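Local coordinates for hypothetical protein EF_2215 (Enterococcus faecalis, PDB 2NN5) that is of unknown function but belongs to the AHA1 family, related to the C-terminal domain of activators of the Hsp90 ATPase, and binds magnesium in the crystal, at residues F65-F78 against F81-Y95. Sequence-based numbering, arbitrary orientation. Where two conformers were deposited one is given.
Sequences FPELEIGELGVNGF and FILPDFEETMPFTDY
Gly77 O is held by two donors: Phe92 N at 2.9 Å, in a nearly straight bond (170°), and a water that also donates to Phe92 O. Phe92 N sits above the plane of the Gly77 carbonyl. A second water joins Phe92 O to Val75 O. These bonds lie at one end of an antiparallel meander made of strands 68-72, 78-83 and 86-96, the edge of the curved sheet in this AHA1-family fold. At the other end Ile82 N gives its hydrogen to Glu67 O (2.9 Å).

The turn from Gly74 to Gly77 is packed against two aromatic rings. The Phe92 ring lies flat on the backbone, with Phe78 N 3.5 Å above its centre, while Gly74 O meets its edge. Trp79 makes an edge-to-face contact with this same ring. Tyr95 has CG anti to its own nitrogen (chi1 -175°), which carries its ring across Gly74. Gly74 CA lies over the face of the Tyr95 ring, 3.8 Å from its centroid, in a CH-pi contact. Leu73 CB touches the Tyr95 hydroxyl.

Gly71 and Glu72 form a classic beta bulge opposite Phe78, whose O accepts from both nitrogens. The Phe78 ring leans over Gly71 CA.

At the start of strand 68-72, Leu68 CD2 touches the edge of the Phe81 ring at CD1. Glu67 CB packs 3.7 Å from Phe81 CE1. Glu69 turns its carboxylate to Arg80 in a salt bridge. Glu67 CG rests 3.6 Å from Leu83 CD2.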
loop_
_atom_site.group_PDB
_atom_site.type_symbol
_atom_site.label_atom_id
_atom_site.label_comp_id
_atom_site.label_asym_id
_atom_site.label_seq_id
_atom_site.Cartn_x
_atom_site.Cartn_y
_atom_site.Cartn_z
ATOM N N PHE A 65 -1.863 -6.328 6.464
ATOM C CA PHE A 65 -3.041 -5.460 6.459
ATOM C C PHE A 65 -4.197 -6.318 7.015
ATOM O O PHE A 65 -4.971 -6.901 6.259
ATOM C CB PHE A 65 -3.305 -4.893 5.044
ATOM C CG PHE A 65 -4.178 -3.671 5.029
ATOM C CD1 PHE A 65 -5.131 -3.415 6.057
ATOM C CD2 PHE A 65 -4.034 -2.746 4.028
ATOM C CE1 PHE A 65 -5.949 -2.278 6.003
ATOM C CE2 PHE A 65 -4.843 -1.606 3.961
ATOM C CZ PHE A 65 -5.795 -1.366 4.953
ATOM N N PRO A 66 -4.309 -6.374 8.360
ATOM C CA PRO A 66 -5.168 -7.328 9.038
ATOM C C PRO A 66 -6.649 -7.276 8.677
ATOM O O PRO A 66 -7.368 -8.291 8.820
ATOM C CB PRO A 66 -4.956 -7.005 10.543
ATOM C CG PRO A 66 -3.713 -6.358 10.614
ATOM C CD PRO A 66 -3.475 -5.611 9.321
ATOM N N GLU A 67 -7.102 -6.113 8.235
ATOM C CA GLU A 67 -8.533 -5.916 7.913
ATOM C C GLU A 67 -8.898 -6.478 6.549
ATOM O O GLU A 67 -10.086 -6.592 6.207
ATOM C CB GLU A 67 -8.846 -4.430 7.909
ATOM C CG GLU A 67 -8.803 -3.813 9.328
ATOM C CD GLU A 67 -7.431 -3.463 9.827
ATOM O OE1 GLU A 67 -6.435 -3.504 9.064
ATOM O OE2 GLU A 67 -7.371 -3.103 11.030
ATOM N N LEU A 68 -7.892 -6.816 5.731
ATOM C CA LEU A 68 -8.182 -7.317 4.372
ATOM C C LEU A 68 -8.272 -8.830 4.285
ATOM O O LEU A 68 -7.630 -9.557 5.039
ATOM C CB LEU A 68 -7.104 -6.848 3.384
ATOM C CG LEU A 68 -6.997 -5.336 3.205
ATOM C CD1 LEU A 68 -5.835 -5.052 2.215
ATOM C CD2 LEU A 68 -8.255 -4.786 2.600
ATOM N N GLU A 69 -9.134 -9.302 3.387
ATOM C CA GLU A 69 -9.139 -10.727 3.029
ATOM C C GLU A 69 -9.378 -10.875 1.542
ATOM O O GLU A 69 -9.835 -9.941 0.881
ATOM C CB GLU A 69 -10.171 -11.529 3.843
ATOM C CG GLU A 69 -11.590 -11.192 3.472
ATOM C CD GLU A 69 -12.648 -11.985 4.273
ATOM O OE1 GLU A 69 -12.373 -12.330 5.432
ATOM O OE2 GLU A 69 -13.748 -12.242 3.729
ATOM N N ILE A 70 -8.991 -12.020 1.007
ATOM C CA ILE A 70 -9.307 -12.318 -0.394
ATOM C C ILE A 70 -10.804 -12.640 -0.531
ATOM O O ILE A 70 -11.382 -13.452 0.242
ATOM C CB ILE A 70 -8.474 -13.520 -0.914
ATOM C CG1 ILE A 70 -6.980 -13.255 -0.751
ATOM C CG2 ILE A 70 -8.865 -13.861 -2.344
ATOM C CD1 ILE A 70 -6.517 -11.937 -1.396
ATOM N N GLY A 71 -11.412 -12.013 -1.556
ATOM C CA GLY A 71 -12.741 -12.379 -2.054
ATOM C C GLY A 71 -12.599 -13.490 -3.070
ATOM O O GLY A 71 -12.862 -14.660 -2.761
ATOM N N GLU A 72 -12.149 -13.143 -4.263
ATOM C CA GLU A 72 -11.833 -14.086 -5.307
ATOM C C GLU A 72 -10.692 -13.501 -6.096
ATOM O O GLU A 72 -10.438 -12.269 -6.023
ATOM C CB GLU A 72 -13.013 -14.331 -6.262
ATOM C CG GLU A 72 -14.163 -15.128 -5.644
ATOM C CD GLU A 72 -15.214 -15.468 -6.695
ATOM O OE1 GLU A 72 -15.996 -14.547 -7.120
ATOM O OE2 GLU A 72 -15.236 -16.644 -7.066
ATOM N N LEU A 73 -9.973 -14.366 -6.791
ATOM C CA LEU A 73 -8.886 -13.922 -7.659
ATOM C C LEU A 73 -9.326 -13.828 -9.100
ATOM O O LEU A 73 -10.492 -14.118 -9.401
ATOM C CB LEU A 73 -7.638 -14.845 -7.518
ATOM C CG LEU A 73 -7.120 -14.856 -6.032
ATOM C CD1 LEU A 73 -5.890 -15.776 -6.020
ATOM C CD2 LEU A 73 -6.717 -13.467 -5.513
ATOM N N GLY A 74 -8.435 -13.389 -9.993
ATOM C CA GLY A 74 -8.784 -13.363 -11.429
ATOM C C GLY A 74 -9.288 -11.988 -11.891
ATOM O O GLY A 74 -9.354 -11.023 -11.093
ATOM N N VAL A 75 -9.681 -11.912 -13.165
ATOM C CA VAL A 75 -10.016 -10.642 -13.793
ATOM C C VAL A 75 -11.290 -10.018 -13.187
ATOM O O VAL A 75 -11.523 -8.805 -13.350
ATOM C CB VAL A 75 -10.156 -10.832 -15.324
ATOM C CG1 VAL A 75 -11.343 -11.711 -15.672
ATOM C CG2 VAL A 75 -10.254 -9.472 -16.037
ATOM N N ASN A 76 -12.103 -10.841 -12.502
ATOM C CA ASN A 76 -13.287 -10.373 -11.785
ATOM C C ASN A 76 -13.107 -10.523 -10.272
ATOM O O ASN A 76 -14.104 -10.643 -9.519
ATOM C CB ASN A 76 -14.557 -11.111 -12.289
ATOM C CG ASN A 76 -14.840 -10.793 -13.738
ATOM O OD1 ASN A 76 -14.699 -9.680 -14.125
ATOM N ND2 ASN A 76 -15.174 -11.773 -14.533
ATOM N N GLY A 77 -11.867 -10.532 -9.796
ATOM C CA GLY A 77 -11.616 -10.812 -8.376
ATOM C C GLY A 77 -11.898 -9.558 -7.558
ATOM O O GLY A 77 -12.274 -8.474 -8.088
ATOM N N PHE A 78 -11.636 -9.706 -6.270
ATOM C CA PHE A 78 -11.900 -8.635 -5.321
ATOM C C PHE A 78 -11.248 -8.970 -3.978
ATOM O O PHE A 78 -11.079 -10.147 -3.638
ATOM C CB PHE A 78 -13.405 -8.350 -5.136
ATOM C CG PHE A 78 -14.210 -9.495 -4.577
ATOM C CD1 PHE A 78 -14.639 -9.484 -3.270
ATOM C CD2 PHE A 78 -14.650 -10.492 -5.420
ATOM C CE1 PHE A 78 -15.470 -10.466 -2.786
ATOM C CE2 PHE A 78 -15.471 -11.518 -4.941
ATOM C CZ PHE A 78 -15.847 -11.503 -3.601
ATOM N N PHE A 81 -12.810 -5.686 2.776
ATOM C CA PHE A 81 -12.314 -4.950 3.944
ATOM C C PHE A 81 -13.291 -5.207 5.077
ATOM O O PHE A 81 -14.485 -4.967 4.907
ATOM C CB PHE A 81 -12.198 -3.463 3.629
ATOM C CG PHE A 81 -11.762 -2.626 4.775
ATOM C CD1 PHE A 81 -10.423 -2.303 4.934
ATOM C CD2 PHE A 81 -12.701 -2.120 5.660
ATOM C CE1 PHE A 81 -10.004 -1.528 5.981
ATOM C CE2 PHE A 81 -12.300 -1.330 6.702
ATOM C CZ PHE A 81 -10.927 -1.039 6.875
ATOM N N ILE A 82 -12.797 -5.709 6.205
ATOM C CA ILE A 82 -13.689 -6.126 7.281
ATOM C C ILE A 82 -13.268 -5.460 8.588
ATOM O O ILE A 82 -12.093 -5.587 9.035
ATOM C CB ILE A 82 -13.598 -7.660 7.487
ATOM C CG1 ILE A 82 -13.837 -8.406 6.175
ATOM C CG2 ILE A 82 -14.470 -8.079 8.682
ATOM C CD1 ILE A 82 -15.173 -8.249 5.606
ATOM N N LEU A 83 -14.250 -4.823 9.232
ATOM C CA LEU A 83 -14.102 -4.292 10.600
ATOM C C LEU A 83 -15.322 -4.772 11.348
ATOM O O LEU A 83 -16.230 -5.317 10.750
ATOM C CB LEU A 83 -14.021 -2.761 10.590
ATOM C CG LEU A 83 -12.645 -2.195 10.196
ATOM C CD1 LEU A 83 -12.734 -0.691 10.039
ATOM C CD2 LEU A 83 -11.639 -2.600 11.265
ATOM N N PRO A 84 -15.335 -4.622 12.679
ATOM C CA PRO A 84 -16.544 -5.080 13.371
ATOM C C PRO A 84 -17.807 -4.347 12.877
ATOM O O PRO A 84 -18.869 -4.963 12.742
ATOM C CB PRO A 84 -16.219 -4.804 14.846
ATOM C CG PRO A 84 -14.697 -4.819 14.894
ATOM C CD PRO A 84 -14.286 -4.150 13.611
ATOM N N ASP A 85 -17.709 -3.066 12.555
ATOM C CA ASP A 85 -18.902 -2.286 12.219
ATOM C C ASP A 85 -19.072 -1.996 10.739
ATOM O O ASP A 85 -19.908 -1.157 10.352
ATOM C CB ASP A 85 -18.876 -0.965 12.975
ATOM C CG ASP A 85 -19.154 -1.139 14.444
ATOM O OD1 ASP A 85 -20.137 -1.839 14.787
ATOM O OD2 ASP A 85 -18.388 -0.557 15.241
ATOM N N PHE A 86 -18.272 -2.665 9.909
ATOM C CA PHE A 86 -18.236 -2.296 8.513
ATOM C C PHE A 86 -17.529 -3.349 7.666
ATOM O O PHE A 86 -16.412 -3.782 8.018
ATOM C CB PHE A 86 -17.495 -0.958 8.375
ATOM C CG PHE A 86 -17.382 -0.475 6.990
ATOM C CD1 PHE A 86 -18.457 0.164 6.373
ATOM C CD2 PHE A 86 -16.183 -0.646 6.274
ATOM C CE1 PHE A 86 -18.343 0.626 5.069
ATOM C CE2 PHE A 86 -16.062 -0.178 4.977
ATOM C CZ PHE A 86 -17.142 0.448 4.361
ATOM N N GLU A 87 -18.175 -3.762 6.575
ATOM C CA GLU A 87 -17.530 -4.644 5.580
ATOM C C GLU A 87 -17.787 -4.097 4.217
ATOM O O GLU A 87 -18.915 -3.653 3.943
ATOM C CB GLU A 87 -18.113 -6.034 5.626
ATOM C CG GLU A 87 -18.023 -6.623 7.032
ATOM C CD GLU A 87 -18.338 -8.100 7.059
ATOM O OE1 GLU A 87 -18.631 -8.687 5.984
ATOM O OE2 GLU A 87 -18.329 -8.669 8.184
ATOM N N GLU A 88 -16.800 -4.174 3.328
ATOM C CA GLU A 88 -17.025 -3.701 1.968
ATOM C C GLU A 88 -16.216 -4.555 1.013
ATOM O O GLU A 88 -15.157 -5.058 1.373
ATOM C CB GLU A 88 -16.593 -2.242 1.823
ATOM C CG GLU A 88 -17.096 -1.569 0.587
ATOM C CD GLU A 88 -16.757 -0.100 0.576
ATOM O OE1 GLU A 88 -15.679 0.260 1.114
ATOM O OE2 GLU A 88 -17.581 0.667 0.031
ATOM N N THR A 89 -16.727 -4.770 -0.174
ATOM C CA THR A 89 -15.891 -5.439 -1.178
ATOM C C THR A 89 -15.194 -4.413 -2.046
ATOM O O THR A 89 -15.670 -3.284 -2.253
ATOM C CB THR A 89 -16.628 -6.367 -2.105
ATOM O OG1 THR A 89 -17.503 -5.590 -2.915
ATOM C CG2 THR A 89 -17.370 -7.471 -1.329
HETATM N N MSE A 90 -14.007 -4.804 -2.528
HETATM C CA MSE A 90 -13.119 -3.925 -3.290
HETATM C C MSE A 90 -12.770 -4.617 -4.613
HETATM O O MSE A 90 -11.843 -5.433 -4.647
HETATM C CB MSE A 90 -11.861 -3.665 -2.466
HETATM C CG MSE A 90 -12.168 -3.122 -1.071
HETATM SE SE MSE A 90 -10.629 -3.117 0.115
HETATM C CE MSE A 90 -11.277 -1.691 1.279
ATOM N N PRO A 91 -13.551 -4.360 -5.657
ATOM C CA PRO A 91 -13.285 -5.067 -6.896
ATOM C C PRO A 91 -11.897 -4.765 -7.495
ATOM O O PRO A 91 -11.395 -3.636 -7.442
ATOM C CB PRO A 91 -14.431 -4.603 -7.818
ATOM C CG PRO A 91 -15.519 -4.164 -6.853
ATOM C CD PRO A 91 -14.782 -3.553 -5.721
ATOM N N PHE A 92 -11.279 -5.796 -8.061
ATOM C CA PHE A 92 -10.048 -5.601 -8.834
ATOM C C PHE A 92 -10.394 -4.851 -10.115
ATOM O O PHE A 92 -11.354 -5.190 -10.805
ATOM C CB PHE A 92 -9.403 -6.908 -9.238
ATOM C CG PHE A 92 -8.916 -7.741 -8.074
ATOM C CD1 PHE A 92 -8.806 -7.224 -6.769
ATOM C CD2 PHE A 92 -8.539 -9.081 -8.279
ATOM C CE1 PHE A 92 -8.258 -7.998 -5.729
ATOM C CE2 PHE A 92 -8.045 -9.838 -7.248
ATOM C CZ PHE A 92 -7.919 -9.326 -5.947
ATOM N N THR A 93 -9.585 -3.859 -10.457
ATOM C CA THR A 93 -9.769 -3.145 -11.701
ATOM C C THR A 93 -8.744 -3.629 -12.727
ATOM O O THR A 93 -8.898 -3.359 -13.928
ATOM C CB THR A 93 -9.612 -1.610 -11.477
ATOM O OG1 THR A 93 -8.316 -1.357 -10.891
ATOM C CG2 THR A 93 -10.727 -1.084 -10.521
ATOM N N ASP A 94 -7.720 -4.363 -12.293
ATOM C CA ASP A 94 -6.777 -4.983 -13.227
ATOM C C ASP A 94 -6.059 -6.126 -12.487
ATOM O O ASP A 94 -5.874 -6.073 -11.261
ATOM C CB ASP A 94 -5.757 -3.977 -13.712
ATOM C CG ASP A 94 -5.487 -4.133 -15.203
ATOM O OD1 ASP A 94 -5.961 -5.132 -15.826
ATOM O OD2 ASP A 94 -4.854 -3.234 -15.750
ATOM N N TYR A 95 -5.658 -7.150 -13.226
ATOM C CA TYR A 95 -5.123 -8.356 -12.621
ATOM C C TYR A 95 -4.226 -9.075 -13.616
ATOM O O TYR A 95 -4.695 -9.448 -14.679
ATOM C CB TYR A 95 -6.282 -9.293 -12.221
ATOM C CG TYR A 95 -5.829 -10.524 -11.477
ATOM C CD1 TYR A 95 -5.793 -10.565 -10.073
ATOM C CD2 TYR A 95 -5.488 -11.696 -12.169
ATOM C CE1 TYR A 95 -5.389 -11.733 -9.377
ATOM C CE2 TYR A 95 -5.087 -12.840 -11.487
ATOM C CZ TYR A 95 -5.062 -12.858 -10.104
ATOM O OH TYR A 95 -4.671 -13.977 -9.415
HETATM O O HOH W 1 -11.127 -5.762 -13.370
HETATM O O HOH W 2 -13.336 -7.287 -10.420
#